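DNA repair and recombination protein RadB (Thermococcus kodakarensis, PDB 2CVF) probably acts in DNA repair and homologous recombination as a RecA-like DNA-binding protein, with what is thought to be very weak ATPase activity. Local coordinates at residues Val111-Ala116 with Val151-His156. Numbering follows the deposited sequence.
Sequences VDSITA and VINQVH
CG of D112 and CG1 of I152 each stand anti to their own carbonyl carbon (chi1 -65° and -56°), and the two side chains run side by side in the same direction. The carboxylate of D112 therefore lies along the isoleucine, with OD2 3.3 Å from I152 CD1. One residue earlier, V111 and V151 are also matched side by side, their CG2 and CG1 methyls 3.8 Å apart. The backbone ties this level together: I152 N donates to V111 O at 3.1 Å, a bent bond whose donor stands about 50° out of the carbonyl plane. V111 and V151 form a parallel bridge between the central strand 109-111 and its neighbour 150-154 in the five-stranded parallel sheet of this RecA-like P-loop NTPase. Just past the bridge a cis peptide joins D112 to S113, and the chain leaves strand 109-111 as a loop. D112 O is held by T53 OG1, while the side chain of I152 comes within about 5 Å of that of K33, a predicted ATP-binding residue. S113 OG lies 3.4 Å from V151 CG1. Further along, I114 and N153 point opposite ways as they pass, I114 CG2 resting 3.5 Å from N153 CA. The CG1–CD1 branch of I114 lies across the Q154 side chain. An alanine at I114 would lack both branches and would probably open a gap beside N153, leaving the Q154 chain freer to move. ND2 of N153 makes a weak hydrogen bond to Q24 OE1, just ahead of strand 25-27, which flanks 150-154 on the side away from 109-111.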
loop_
_atom_site.group_PDB
_atom_site.type_symbol
_atom_site.label_atom_id
_atom_site.label_comp_id
_atom_site.label_asym_id
_atom_site.label_seq_id
_atom_site.Cartn_x
_atom_site.Cartn_y
_atom_site.Cartn_z
ATOM N N VAL A 111 4.022 -0.388 -3.198
ATOM C CA VAL A 111 5.148 0.548 -3.361
ATOM C C VAL A 111 5.361 1.415 -2.106
ATOM O O VAL A 111 4.491 1.452 -1.239
ATOM C CB VAL A 111 4.929 1.481 -4.563
ATOM C CG1 VAL A 111 5.297 0.770 -5.871
ATOM C CG2 VAL A 111 3.482 1.922 -4.588
ATOM N N ASP A 112 6.464 2.177 -2.074
ATOM C CA ASP A 112 6.831 3.039 -0.939
ATOM C C ASP A 112 7.633 4.342 -1.268
ATOM O O ASP A 112 8.762 4.493 -0.789
ATOM C CB ASP A 112 7.678 2.217 0.060
ATOM C CG ASP A 112 6.912 1.072 0.723
ATOM O OD1 ASP A 112 7.095 -0.085 0.295
ATOM O OD2 ASP A 112 6.155 1.315 1.697
ATOM N N SER A 113 7.164 5.289 -2.084
ATOM C CA SER A 113 5.909 5.376 -2.833
ATOM C C SER A 113 5.763 6.900 -3.010
ATOM O O SER A 113 5.123 7.401 -3.964
ATOM C CB SER A 113 4.725 4.835 -2.031
ATOM O OG SER A 113 3.647 4.421 -2.864
ATOM N N ILE A 114 6.412 7.607 -2.078
ATOM C CA ILE A 114 6.429 9.068 -2.004
ATOM C C ILE A 114 7.734 9.765 -2.457
ATOM O O ILE A 114 8.458 9.274 -3.326
ATOM C CB ILE A 114 6.029 9.611 -0.564
ATOM C CG1 ILE A 114 7.139 9.346 0.470
ATOM C CG2 ILE A 114 4.676 9.055 -0.137
ATOM C CD1 ILE A 114 7.277 7.901 0.910
ATOM N N THR A 115 7.983 10.925 -1.850
ATOM C CA THR A 115 9.092 11.820 -2.124
ATOM C C THR A 115 10.521 11.290 -2.027
ATOM O O THR A 115 10.771 10.171 -1.586
ATOM C CB THR A 115 8.908 13.094 -1.254
ATOM O OG1 THR A 115 10.002 14.004 -1.437
ATOM C CG2 THR A 115 8.773 12.724 0.208
ATOM N N ALA A 116 11.446 12.149 -2.448
ATOM C CA ALA A 116 12.877 11.893 -2.467
ATOM C C ALA A 116 13.621 13.221 -2.407
ATOM O O ALA A 116 13.032 14.295 -2.590
ATOM C CB ALA A 116 13.243 11.202 -3.736
ATOM N N VAL A 151 -0.354 1.380 -3.217
ATOM C CA VAL A 151 0.503 2.560 -3.286
ATOM C C VAL A 151 0.616 3.120 -1.865
ATOM O O VAL A 151 -0.363 3.633 -1.337
ATOM C CB VAL A 151 -0.174 3.610 -4.212
ATOM C CG1 VAL A 151 0.822 4.661 -4.660
ATOM C CG2 VAL A 151 -0.832 2.913 -5.425
ATOM N N ILE A 152 1.784 3.025 -1.240
ATOM C CA ILE A 152 1.909 3.518 0.128
ATOM C C ILE A 152 2.338 4.993 0.284
ATOM O O ILE A 152 3.532 5.303 0.374
ATOM C CB ILE A 152 2.837 2.603 0.991
ATOM C CG1 ILE A 152 2.325 1.152 0.976
ATOM C CG2 ILE A 152 2.879 3.103 2.450
ATOM C CD1 ILE A 152 3.108 0.168 1.897
ATOM N N ASN A 153 1.366 5.899 0.380
ATOM C CA ASN A 153 1.674 7.325 0.534
ATOM C C ASN A 153 1.630 7.758 2.002
ATOM O O ASN A 153 1.342 6.944 2.889
ATOM C CB ASN A 153 0.761 8.195 -0.350
ATOM C CG ASN A 153 1.003 7.965 -1.853
ATOM O OD1 ASN A 153 2.134 8.080 -2.345
ATOM N ND2 ASN A 153 -0.060 7.627 -2.578
ATOM N N GLN A 154 1.901 9.034 2.268
ATOM C CA GLN A 154 1.928 9.508 3.649
ATOM C C GLN A 154 1.194 10.821 3.992
ATOM O O GLN A 154 0.435 11.363 3.179
ATOM C CB GLN A 154 3.380 9.573 4.128
ATOM C CG GLN A 154 4.013 8.212 4.384
ATOM C CD GLN A 154 5.534 8.237 4.358
ATOM O OE1 GLN A 154 6.177 7.187 4.330
ATOM N NE2 GLN A 154 6.118 9.431 4.364
ATOM N N VAL A 155 1.407 11.264 5.237
ATOM C CA VAL A 155 0.858 12.471 5.868
ATOM C C VAL A 155 -0.637 12.623 6.147
ATOM O O VAL A 155 -0.995 13.389 7.036
ATOM C CB VAL A 155 1.448 13.805 5.344
ATOM C CG1 VAL A 155 2.782 13.581 4.649
ATOM C CG2 VAL A 155 0.445 14.558 4.507
ATOM N N HIS A 156 -1.517 11.952 5.411
ATOM C CA HIS A 156 -2.960 12.017 5.709
ATOM C C HIS A 156 -3.549 13.404 6.028
ATOM O O HIS A 156 -2.915 14.442 5.827
ATOM C CB HIS A 156 -3.278 11.111 6.914
ATOM C CG HIS A 156 -2.966 11.739 8.251
ATOM N ND1 HIS A 156 -3.882 12.480 8.964
ATOM C CD2 HIS A 156 -1.822 11.757 8.981
ATOM C CE1 HIS A 156 -3.321 12.937 10.068
ATOM N NE2 HIS A 156 -2.071 12.515 10.104
#